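Local coordinates for protein Cif-like 1 (Burkholderia cenocepacia, PDB 7JQY) that probably hydrolyses epoxides, as a Cif-like member of the alpha/beta hydrolase family that assembles into an octamer, at residues R116-M127 / E139-V150; P247-G255 / F293-F301. The protein carries 1 engineered substitution. All blocks are in the same frame, centred on the assembly; numbering follows the deposited sequence.

Contact 1 of 2, residues R116-M127 / E139-V150. Engineered in segment 116-127: Ser123 (natural residue Asp).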
loop_
_atom_site.group_PDB
_atom_site.type_symbol
_atom_site.label_atom_id
_atom_site.label_comp_id
_atom_site.label_asym_id
_atom_site.label_seq_id
_atom_site.Cartn_x
_atom_site.Cartn_y
_atom_site.Cartn_z
ATOM N N ARG B 116 -24.277 44.895 -7.467
ATOM C CA ARG B 116 -24.390 45.093 -6.000
ATOM C C ARG B 116 -24.772 43.765 -5.321
ATOM O O ARG B 116 -25.733 43.120 -5.743
ATOM C CB ARG B 116 -25.423 46.172 -5.677
ATOM C CG ARG B 116 -25.088 47.544 -6.240
ATOM C CD ARG B 116 -23.791 48.082 -5.655
ATOM N NE ARG B 116 -23.476 49.416 -6.159
ATOM C CZ ARG B 116 -22.739 49.651 -7.239
ATOM N NH1 ARG B 116 -22.237 48.641 -7.936
ATOM N NH2 ARG B 116 -22.502 50.897 -7.625
ATOM N N ILE B 117 -24.037 43.344 -4.277
ATOM C CA ILE B 117 -24.232 42.038 -3.656
ATOM C C ILE B 117 -24.131 42.212 -2.148
ATOM O O ILE B 117 -23.477 43.138 -1.657
ATOM C CB ILE B 117 -23.179 41.006 -4.116
ATOM C CG1 ILE B 117 -21.791 41.494 -3.694
ATOM C CG2 ILE B 117 -23.255 40.772 -5.628
ATOM C CD1 ILE B 117 -20.691 40.496 -3.872
ATOM N N HIS B 118 -24.823 41.350 -1.415
ATOM C CA HIS B 118 -24.497 41.102 -0.017
ATOM C C HIS B 118 -23.455 39.992 0.009
ATOM O O HIS B 118 -23.468 39.098 -0.846
ATOM C CB HIS B 118 -25.736 40.686 0.773
ATOM C CG HIS B 118 -26.853 41.680 0.706
ATOM N ND1 HIS B 118 -26.951 42.754 1.567
ATOM C CD2 HIS B 118 -27.914 41.774 -0.131
ATOM C CE1 HIS B 118 -28.031 43.456 1.272
ATOM N NE2 HIS B 118 -28.634 42.882 0.246
ATOM N N LEU B 119 -22.532 40.068 0.961
ATOM C CA LEU B 119 -21.346 39.223 0.936
ATOM C C LEU B 119 -21.128 38.593 2.303
ATOM O O LEU B 119 -21.031 39.304 3.310
ATOM C CB LEU B 119 -20.118 40.030 0.499
ATOM C CG LEU B 119 -18.865 39.258 0.096
ATOM C CD1 LEU B 119 -19.201 38.137 -0.880
ATOM C CD2 LEU B 119 -17.820 40.209 -0.479
ATOM N N VAL B 120 -21.025 37.263 2.329
ATOM C CA VAL B 120 -20.802 36.480 3.540
ATOM C C VAL B 120 -19.569 35.607 3.343
ATOM O O VAL B 120 -19.461 34.900 2.335
ATOM C CB VAL B 120 -22.017 35.595 3.871
ATOM C CG1 VAL B 120 -21.822 34.918 5.238
ATOM C CG2 VAL B 120 -23.304 36.401 3.808
ATOM N N GLY B 121 -18.654 35.639 4.301
ATOM C CA GLY B 121 -17.446 34.840 4.218
ATOM C C GLY B 121 -17.034 34.306 5.572
ATOM O O GLY B 121 -17.360 34.879 6.617
ATOM N N ARG B 122 -16.312 33.184 5.542
ATOM C CA ARG B 122 -15.698 32.600 6.731
ATOM C C ARG B 122 -14.347 32.009 6.351
ATOM O O ARG B 122 -14.099 31.676 5.187
ATOM C CB ARG B 122 -16.595 31.529 7.389
ATOM C CG ARG B 122 -16.606 30.163 6.704
ATOM C CD ARG B 122 -17.242 29.098 7.601
ATOM N NE ARG B 122 -16.525 28.964 8.864
ATOM C CZ ARG B 122 -15.356 28.345 8.998
ATOM N NH1 ARG B 122 -14.763 27.794 7.940
ATOM N NH2 ARG B 122 -14.771 28.287 10.185
ATOM N N SER B 123 -13.470 31.873 7.350
ATOM C CA SER B 123 -12.113 31.330 7.151
ATOM C C SER B 123 -11.450 32.053 5.979
ATOM O O SER B 123 -11.511 33.291 5.922
ATOM C CB SER B 123 -12.235 29.812 6.985
ATOM O OG SER B 123 -11.031 29.242 6.485
ATOM N N ILE B 124 -10.862 31.330 5.014
ATOM C CA ILE B 124 -10.221 31.950 3.858
ATOM C C ILE B 124 -11.213 32.828 3.115
ATOM O O ILE B 124 -10.850 33.881 2.574
ATOM C CB ILE B 124 -9.632 30.853 2.950
ATOM C CG1 ILE B 124 -8.637 29.989 3.731
ATOM C CG2 ILE B 124 -8.980 31.444 1.717
ATOM C CD1 ILE B 124 -7.362 30.705 4.079
ATOM N N GLY B 125 -12.486 32.433 3.104
ATOM C CA GLY B 125 -13.485 33.201 2.389
ATOM C C GLY B 125 -13.729 34.575 2.970
ATOM O O GLY B 125 -14.116 35.493 2.248
ATOM N N VAL B 126 -13.544 34.739 4.282
ATOM C CA VAL B 126 -13.725 36.071 4.835
ATOM C C VAL B 126 -12.557 36.980 4.472
ATOM O O VAL B 126 -12.733 38.201 4.379
ATOM C CB VAL B 126 -13.968 35.989 6.356
ATOM C CG1 VAL B 126 -12.656 35.925 7.145
ATOM C CG2 VAL B 126 -14.828 37.156 6.794
ATOM N N MET B 127 -11.382 36.415 4.179
ATOM C CA MET B 127 -10.285 37.233 3.676
ATOM C C MET B 127 -10.565 37.691 2.250
ATOM O O MET B 127 -10.345 38.861 1.909
ATOM C CB MET B 127 -8.971 36.454 3.738
ATOM C CG MET B 127 -8.742 35.701 5.046
ATOM S SD MET B 127 -7.215 34.728 5.089
ATOM C CE MET B 127 -7.372 33.986 6.709
ATOM N N GLU B 139 -19.512 48.442 -4.427
ATOM C CA GLU B 139 -20.183 47.249 -4.925
ATOM C C GLU B 139 -20.631 46.288 -3.827
ATOM O O GLU B 139 -21.371 45.346 -4.123
ATOM C CB GLU B 139 -19.269 46.509 -5.912
ATOM C CG GLU B 139 -18.900 47.354 -7.116
ATOM C CD GLU B 139 -18.001 46.637 -8.103
ATOM O OE1 GLU B 139 -18.028 45.386 -8.139
ATOM O OE2 GLU B 139 -17.272 47.333 -8.851
ATOM N N ILE B 140 -20.230 46.503 -2.579
ATOM C CA ILE B 140 -20.629 45.647 -1.465
ATOM C C ILE B 140 -21.658 46.410 -0.644
ATOM O O ILE B 140 -21.322 47.383 0.041
ATOM C CB ILE B 140 -19.429 45.236 -0.599
ATOM C CG1 ILE B 140 -18.402 44.454 -1.419
ATOM C CG2 ILE B 140 -19.885 44.438 0.616
ATOM C CD1 ILE B 140 -18.987 43.283 -2.190
ATOM N N VAL B 141 -22.914 45.966 -0.705
ATOM C CA VAL B 141 -23.975 46.597 0.076
ATOM C C VAL B 141 -23.750 46.359 1.565
ATOM O O VAL B 141 -23.693 47.299 2.365
ATOM C CB VAL B 141 -25.350 46.076 -0.374
ATOM C CG1 VAL B 141 -26.465 46.769 0.386
ATOM C CG2 VAL B 141 -25.520 46.270 -1.854
ATOM N N LYS B 142 -23.621 45.092 1.954
ATOM C CA LYS B 142 -23.370 44.702 3.334
ATOM C C LYS B 142 -22.403 43.527 3.335
ATOM O O LYS B 142 -22.350 42.745 2.378
ATOM C CB LYS B 142 -24.665 44.326 4.069
ATOM C CG LYS B 142 -25.560 45.507 4.402
ATOM C CD LYS B 142 -26.902 45.046 4.935
ATOM C CE LYS B 142 -27.822 46.226 5.194
ATOM N NZ LYS B 142 -29.241 45.799 5.360
ATOM N N LEU B 143 -21.638 43.411 4.415
ATOM C CA LEU B 143 -20.598 42.398 4.542
ATOM C C LEU B 143 -20.722 41.722 5.901
ATOM O O LEU B 143 -20.823 42.404 6.927
ATOM C CB LEU B 143 -19.212 43.030 4.378
ATOM C CG LEU B 143 -18.001 42.157 4.679
ATOM C CD1 LEU B 143 -17.864 41.066 3.625
ATOM C CD2 LEU B 143 -16.739 43.005 4.767
ATOM N N ALA B 144 -20.754 40.387 5.905
ATOM C CA ALA B 144 -20.827 39.594 7.130
ATOM C C ALA B 144 -19.560 38.764 7.266
ATOM O O ALA B 144 -19.180 38.049 6.331
ATOM C CB ALA B 144 -22.060 38.690 7.147
ATOM N N MET B 145 -18.919 38.851 8.431
ATOM C CA MET B 145 -17.611 38.245 8.659
ATOM C C MET B 145 -17.718 37.197 9.760
ATOM O O MET B 145 -18.077 37.525 10.899
ATOM C CB MET B 145 -16.591 39.325 9.027
ATOM C CG MET B 145 -16.439 40.396 7.937
ATOM S SD MET B 145 -15.182 41.631 8.320
ATOM C CE MET B 145 -13.793 40.959 7.413
ATOM N N LEU B 146 -17.363 35.949 9.441
ATOM C CA LEU B 146 -17.609 34.818 10.331
ATOM C C LEU B 146 -16.312 34.145 10.763
ATOM O O LEU B 146 -15.427 33.892 9.937
ATOM C CB LEU B 146 -18.503 33.765 9.666
ATOM C CG LEU B 146 -19.831 34.132 8.997
ATOM C CD1 LEU B 146 -20.607 32.850 8.676
ATOM C CD2 LEU B 146 -20.663 35.058 9.856
ATOM N N ASP B 147 -16.221 33.859 12.062
ATOM C CA ASP B 147 -15.393 32.798 12.636
ATOM C C ASP B 147 -13.893 33.071 12.733
ATOM O O ASP B 147 -13.262 32.648 13.709
ATOM C CB ASP B 147 -15.626 31.496 11.853
ATOM C CG ASP B 147 -17.052 30.992 11.991
ATOM O OD1 ASP B 147 -17.640 31.192 13.069
ATOM O OD2 ASP B 147 -17.599 30.411 11.023
ATOM N N VAL B 148 -13.305 33.733 11.742
ATOM C CA VAL B 148 -11.846 33.820 11.645
ATOM C C VAL B 148 -11.409 35.272 11.474
ATOM O O VAL B 148 -12.073 36.033 10.751
ATOM C CB VAL B 148 -11.336 32.951 10.476
ATOM C CG1 VAL B 148 -9.819 33.056 10.299
ATOM C CG2 VAL B 148 -11.745 31.504 10.679
ATOM N N PRO B 149 -10.328 35.709 12.120
ATOM C CA PRO B 149 -9.776 37.039 11.827
ATOM C C PRO B 149 -9.008 37.054 10.514
ATOM O O PRO B 149 -8.449 36.042 10.084
ATOM C CB PRO B 149 -8.828 37.289 13.001
ATOM C CG PRO B 149 -8.380 35.893 13.390
ATOM C CD PRO B 149 -9.598 35.028 13.208
ATOM N N VAL B 150 -8.947 38.231 9.893
ATOM C CA VAL B 150 -8.263 38.357 8.606
ATOM C C VAL B 150 -6.839 38.839 8.849
ATOM O O VAL B 150 -6.561 39.451 9.891
ATOM C CB VAL B 150 -9.016 39.284 7.632
ATOM C CG1 VAL B 150 -10.481 38.897 7.543
ATOM C CG2 VAL B 150 -8.862 40.738 8.016
#

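Contact 2 of 2, residues P247-G255 / F293-F301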
loop_
_atom_site.group_PDB
_atom_site.type_symbol
_atom_site.label_atom_id
_atom_site.label_comp_id
_atom_site.label_asym_id
_atom_site.label_seq_id
_atom_site.Cartn_x
_atom_site.Cartn_y
_atom_site.Cartn_z
ATOM N N PRO B 247 -16.845 51.404 4.525
ATOM C CA PRO B 247 -17.990 52.282 4.806
ATOM C C PRO B 247 -19.324 51.562 4.943
ATOM O O PRO B 247 -20.244 52.086 5.577
ATOM C CB PRO B 247 -18.002 53.215 3.592
ATOM C CG PRO B 247 -17.473 52.350 2.474
ATOM C CD PRO B 247 -16.507 51.366 3.087
ATOM N N MET B 248 -19.469 50.396 4.316
ATOM C CA MET B 248 -20.743 49.696 4.347
ATOM C C MET B 248 -20.949 49.018 5.700
ATOM O O MET B 248 -19.984 48.706 6.399
ATOM C CB MET B 248 -20.811 48.679 3.203
ATOM C CG MET B 248 -20.042 47.395 3.456
ATOM S SD MET B 248 -18.253 47.612 3.311
ATOM C CE MET B 248 -18.124 48.157 1.612
ATOM N N PRO B 249 -22.202 48.746 6.075
ATOM C CA PRO B 249 -22.452 48.039 7.339
ATOM C C PRO B 249 -21.826 46.651 7.341
ATOM O O PRO B 249 -21.847 45.930 6.338
ATOM C CB PRO B 249 -23.982 47.962 7.410
ATOM C CG PRO B 249 -24.466 49.057 6.530
ATOM C CD PRO B 249 -23.454 49.179 5.427
ATOM N N VAL B 250 -21.270 46.282 8.492
ATOM C CA VAL B 250 -20.539 45.036 8.660
ATOM C C VAL B 250 -21.081 44.308 9.878
ATOM O O VAL B 250 -21.356 44.928 10.912
ATOM C CB VAL B 250 -19.025 45.282 8.811
ATOM C CG1 VAL B 250 -18.302 43.980 9.137
ATOM C CG2 VAL B 250 -18.469 45.928 7.546
ATOM N N LEU B 251 -21.262 42.995 9.740
ATOM C CA LEU B 251 -21.697 42.113 10.817
ATOM C C LEU B 251 -20.589 41.109 11.095
ATOM O O LEU B 251 -20.024 40.541 10.153
ATOM C CB LEU B 251 -22.997 41.390 10.448
ATOM C CG LEU B 251 -23.481 40.258 11.361
ATOM C CD1 LEU B 251 -23.981 40.799 12.686
ATOM C CD2 LEU B 251 -24.570 39.431 10.669
ATOM N N ALA B 252 -20.255 40.923 12.377
ATOM C CA ALA B 252 -19.214 39.997 12.812
ATOM C C ALA B 252 -19.824 38.940 13.726
ATOM O O ALA B 252 -20.504 39.280 14.703
ATOM C CB ALA B 252 -18.085 40.736 13.542
ATOM N N LEU B 253 -19.574 37.660 13.419
ATOM C CA LEU B 253 -20.148 36.546 14.171
ATOM C C LEU B 253 -19.109 35.461 14.419
ATOM O O LEU B 253 -18.260 35.198 13.565
ATOM C CB LEU B 253 -21.339 35.925 13.437
ATOM C CG LEU B 253 -22.507 36.829 13.061
ATOM C CD1 LEU B 253 -23.448 36.090 12.109
ATOM C CD2 LEU B 253 -23.245 37.288 14.299
ATOM N N ALA B 254 -19.195 34.817 15.587
ATOM C CA ALA B 254 -18.326 33.693 15.920
ATOM C C ALA B 254 -18.917 32.937 17.101
ATOM O O ALA B 254 -19.788 33.443 17.813
ATOM C CB ALA B 254 -16.896 34.152 16.226
ATOM N N GLY B 255 -18.465 31.696 17.277
ATOM C CA GLY B 255 -18.959 30.884 18.374
ATOM C C GLY B 255 -18.246 31.193 19.680
ATOM O O GLY B 255 -17.065 31.539 19.706
ATOM N N PHE B 293 -28.844 30.035 14.315
ATOM C CA PHE B 293 -28.366 31.333 14.786
ATOM C C PHE B 293 -27.874 32.188 13.626
ATOM O O PHE B 293 -28.175 33.386 13.547
ATOM C CB PHE B 293 -27.240 31.125 15.795
ATOM C CG PHE B 293 -26.504 32.384 16.157
ATOM C CD1 PHE B 293 -25.413 32.813 15.415
ATOM C CD2 PHE B 293 -26.888 33.126 17.269
ATOM C CE1 PHE B 293 -24.735 33.974 15.755
ATOM C CE2 PHE B 293 -26.211 34.284 17.618
ATOM C CZ PHE B 293 -25.136 34.708 16.866
ATOM N N LEU B 294 -27.116 31.581 12.712
ATOM C CA LEU B 294 -26.531 32.323 11.608
ATOM C C LEU B 294 -27.604 32.827 10.669
ATOM O O LEU B 294 -27.570 33.985 10.227
ATOM C CB LEU B 294 -25.558 31.425 10.855
ATOM C CG LEU B 294 -24.957 31.993 9.581
ATOM C CD1 LEU B 294 -24.264 33.292 9.922
ATOM C CD2 LEU B 294 -23.987 30.981 8.990
ATOM N N THR B 295 -28.559 31.963 10.342
ATOM C CA THR B 295 -29.608 32.372 9.430
ATOM C C THR B 295 -30.369 33.530 10.033
ATOM O O THR B 295 -30.727 34.487 9.329
ATOM C CB THR B 295 -30.530 31.195 9.096
ATOM O OG1 THR B 295 -29.845 30.335 8.183
ATOM C CG2 THR B 295 -31.815 31.659 8.430
ATOM N N ARG B 296 -30.612 33.473 11.339
ATOM C CA ARG B 296 -31.337 34.538 12.023
ATOM C C ARG B 296 -30.558 35.853 12.008
ATOM O O ARG B 296 -31.132 36.926 11.831
ATOM C CB ARG B 296 -31.656 34.132 13.464
ATOM C CG ARG B 296 -32.418 35.187 14.249
ATOM C CD ARG B 296 -33.717 35.560 13.553
ATOM N NE ARG B 296 -34.428 36.624 14.256
ATOM C CZ ARG B 296 -35.567 37.165 13.835
ATOM N NH1 ARG B 296 -36.127 36.744 12.709
ATOM N NH2 ARG B 296 -36.144 38.129 14.539
ATOM N N GLN B 297 -29.245 35.755 12.195
ATOM C CA GLN B 297 -28.372 36.910 12.208
ATOM C C GLN B 297 -28.257 37.521 10.817
ATOM O O GLN B 297 -28.332 38.744 10.667
ATOM C CB GLN B 297 -27.015 36.486 12.751
ATOM C CG GLN B 297 -27.046 36.309 14.266
ATOM C CD GLN B 297 -27.184 37.640 14.958
ATOM O OE1 GLN B 297 -26.860 38.676 14.377
ATOM N NE2 GLN B 297 -27.636 37.629 16.204
ATOM N N LEU B 298 -28.187 36.690 9.775
ATOM C CA LEU B 298 -28.024 37.247 8.433
ATOM C C LEU B 298 -29.289 37.949 7.945
ATOM O O LEU B 298 -29.221 39.067 7.414
ATOM C CB LEU B 298 -27.629 36.144 7.450
ATOM C CG LEU B 298 -26.219 35.566 7.547
ATOM C CD1 LEU B 298 -26.056 34.391 6.585
ATOM C CD2 LEU B 298 -25.170 36.629 7.255
ATOM N N LEU B 299 -30.456 37.344 8.170
ATOM C CA LEU B 299 -31.693 37.954 7.696
ATOM C C LEU B 299 -31.966 39.277 8.406
ATOM O O LEU B 299 -32.382 40.250 7.761
ATOM C CB LEU B 299 -32.862 36.976 7.850
ATOM C CG LEU B 299 -32.791 35.851 6.803
ATOM C CD1 LEU B 299 -33.855 34.783 6.994
ATOM C CD2 LEU B 299 -32.862 36.436 5.398
ATOM N N ASP B 300 -31.715 39.341 9.722
ATOM C CA ASP B 300 -31.882 40.596 10.453
ATOM C C ASP B 300 -30.936 41.665 9.936
ATOM O O ASP B 300 -31.323 42.826 9.769
ATOM C CB ASP B 300 -31.583 40.377 11.933
ATOM C CG ASP B 300 -32.789 39.997 12.721
ATOM O OD1 ASP B 300 -33.898 40.360 12.281
ATOM O OD2 ASP B 300 -32.635 39.326 13.756
ATOM N N PHE B 301 -29.703 41.271 9.627
ATOM C CA PHE B 301 -28.705 42.200 9.123
ATOM C C PHE B 301 -29.057 42.701 7.728
ATOM O O PHE B 301 -28.770 43.856 7.397
ATOM C CB PHE B 301 -27.346 41.505 9.142
ATOM C CG PHE B 301 -26.218 42.355 8.670
ATOM C CD1 PHE B 301 -26.067 43.648 9.135
ATOM C CD2 PHE B 301 -25.280 41.846 7.793
ATOM C CE1 PHE B 301 -25.010 44.420 8.717
ATOM C CE2 PHE B 301 -24.221 42.617 7.367
ATOM C CZ PHE B 301 -24.088 43.905 7.829
#

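Contact 1 of 2, residues R116-M127 / E139-V150
Arg122 and Asp147, the latter just past strand 140-146, are joined by a salt bridge made by one N-H: NE of Arg122 lies 2.8 Å from OD2 of Asp147, nearly straight at 168°. The oxygen sits at the guanidinium edge, in its plane, and is met on its anti side, somewhat out of the carboxylate plane, the two flat groups being turned 49° apart. Arg122 reaches it with CG set between the backbone N and the carbonyl carbon (chi1 78°). NH1 and NH2 are taken by Gln59 OE1 and His284 O, so three bonds fix the group's rotation.

Val126, in the first turn of helix 124-135, sends one methyl to the strand and the other to the loop that follows it. Its CG2 rests 3.6 Å from CB of Met145, and its CG1 meets CG1 of Val150 at 3.7 Å. Farther back on that face of the sheet, CD1 of Ile140 lies 3.7 Å from CD2 of Leu119; the same methyl also touches CG1 and CD1 of Ile117. The parallel backbone ladder includes Ala144 N to Leu119 O at 2.8 Å and Leu146 N to Gly121 O at 3.0 Å.

Ser123, an engineered replacement for the natural Asp, has CG2 of Val148 3.6 Å from its CA and its OG bonded to Trp57 N. This strained strand-to-helix turn, flanked by Gly121 and Gly125 within a beta-alpha-beta unit, is consistent with the nucleophile elbow of alpha/beta hydrolases.

Contact 2 of 2, residues P247-G255 / F293-F301
Sheet-on-helix packing of the alpha/beta hydrolase fold brings strand 250-255 against helix 291-303 near the C-terminus, with Leu251 and Phe301 at one end of the interface and Leu253 at the other. The two segments run almost antiparallel, at 169°, with axes 10.1 Å apart, and they meet entirely through apolar and van der Waals contacts.

Phe301 lies against Pro249 and Leu251. CB of Leu251 stands 3.5 Å from the centroid of the Phe301 ring, 13° off its normal, which makes a CH-pi contact over the centre of the face. At the edge of the same ring, near its plane, Phe301 CZ approaches Pro249 O at 3.4 Å, while Phe301 CE1 comes to 3.9 Å from Pro249 CB. The ring reaches this far because its CG is anti to the helix backbone N (chi1 -179°). Leu251 slides past it in the opposite direction and places CD2 3.8 Å from CB of Phe301.

In the central sheet, strand 250-255 lies between strands 140-146 and 274-279. Helix 291-303 covers the face that bears Leu251 and Leu253, whereas Ala252 and Ala254 face helix 262-268 on the other side.

Leu253 sets both methyls between Phe293 and Leu294 on one turn and Gln297 on the next. Its CD1 is 3.6 Å from CD1 of Leu294 and also 3.6 Å from CB of Gln297. Its CD2 meets CE1 of Phe293 at 3.9 Å, approaching that ring obliquely. Gln297, bent at its second torsion, lays its CG over one face of Phe293 near the rim and carries OE1 back to the leucines, within van der Waals range of Leu253 CD2 and Leu251 CD1. Gln297 also reaches Ala277 of strand 274-279, and Leu294 reaches Leu146 of strand 140-146.

In the fold
Contacts 1 and 2 are neighbours in one sheet, their centres about 10 Å apart. Strand 140-146, the second partner of contact 1, runs beside strand 250-255 of contact 2, and a probable backbone bond joins them, from Met145 N to Leu251 O at 2.7 Å. A second tie reaches the helix: Lys142 NZ lies 2.9 Å from Phe301 O, probably as a hydrogen bond. Phe301 CE2 also packs 3.4 Å from Leu143 O. Helix 291-303 thus covers part of both contacts, since Leu298 touches Val120 and Ala144. The probable nucleophile elbow, at the engineered Ser123, belongs to contact 1; the strand of contact 2 lies one place beyond strand 140-146 in the sheet.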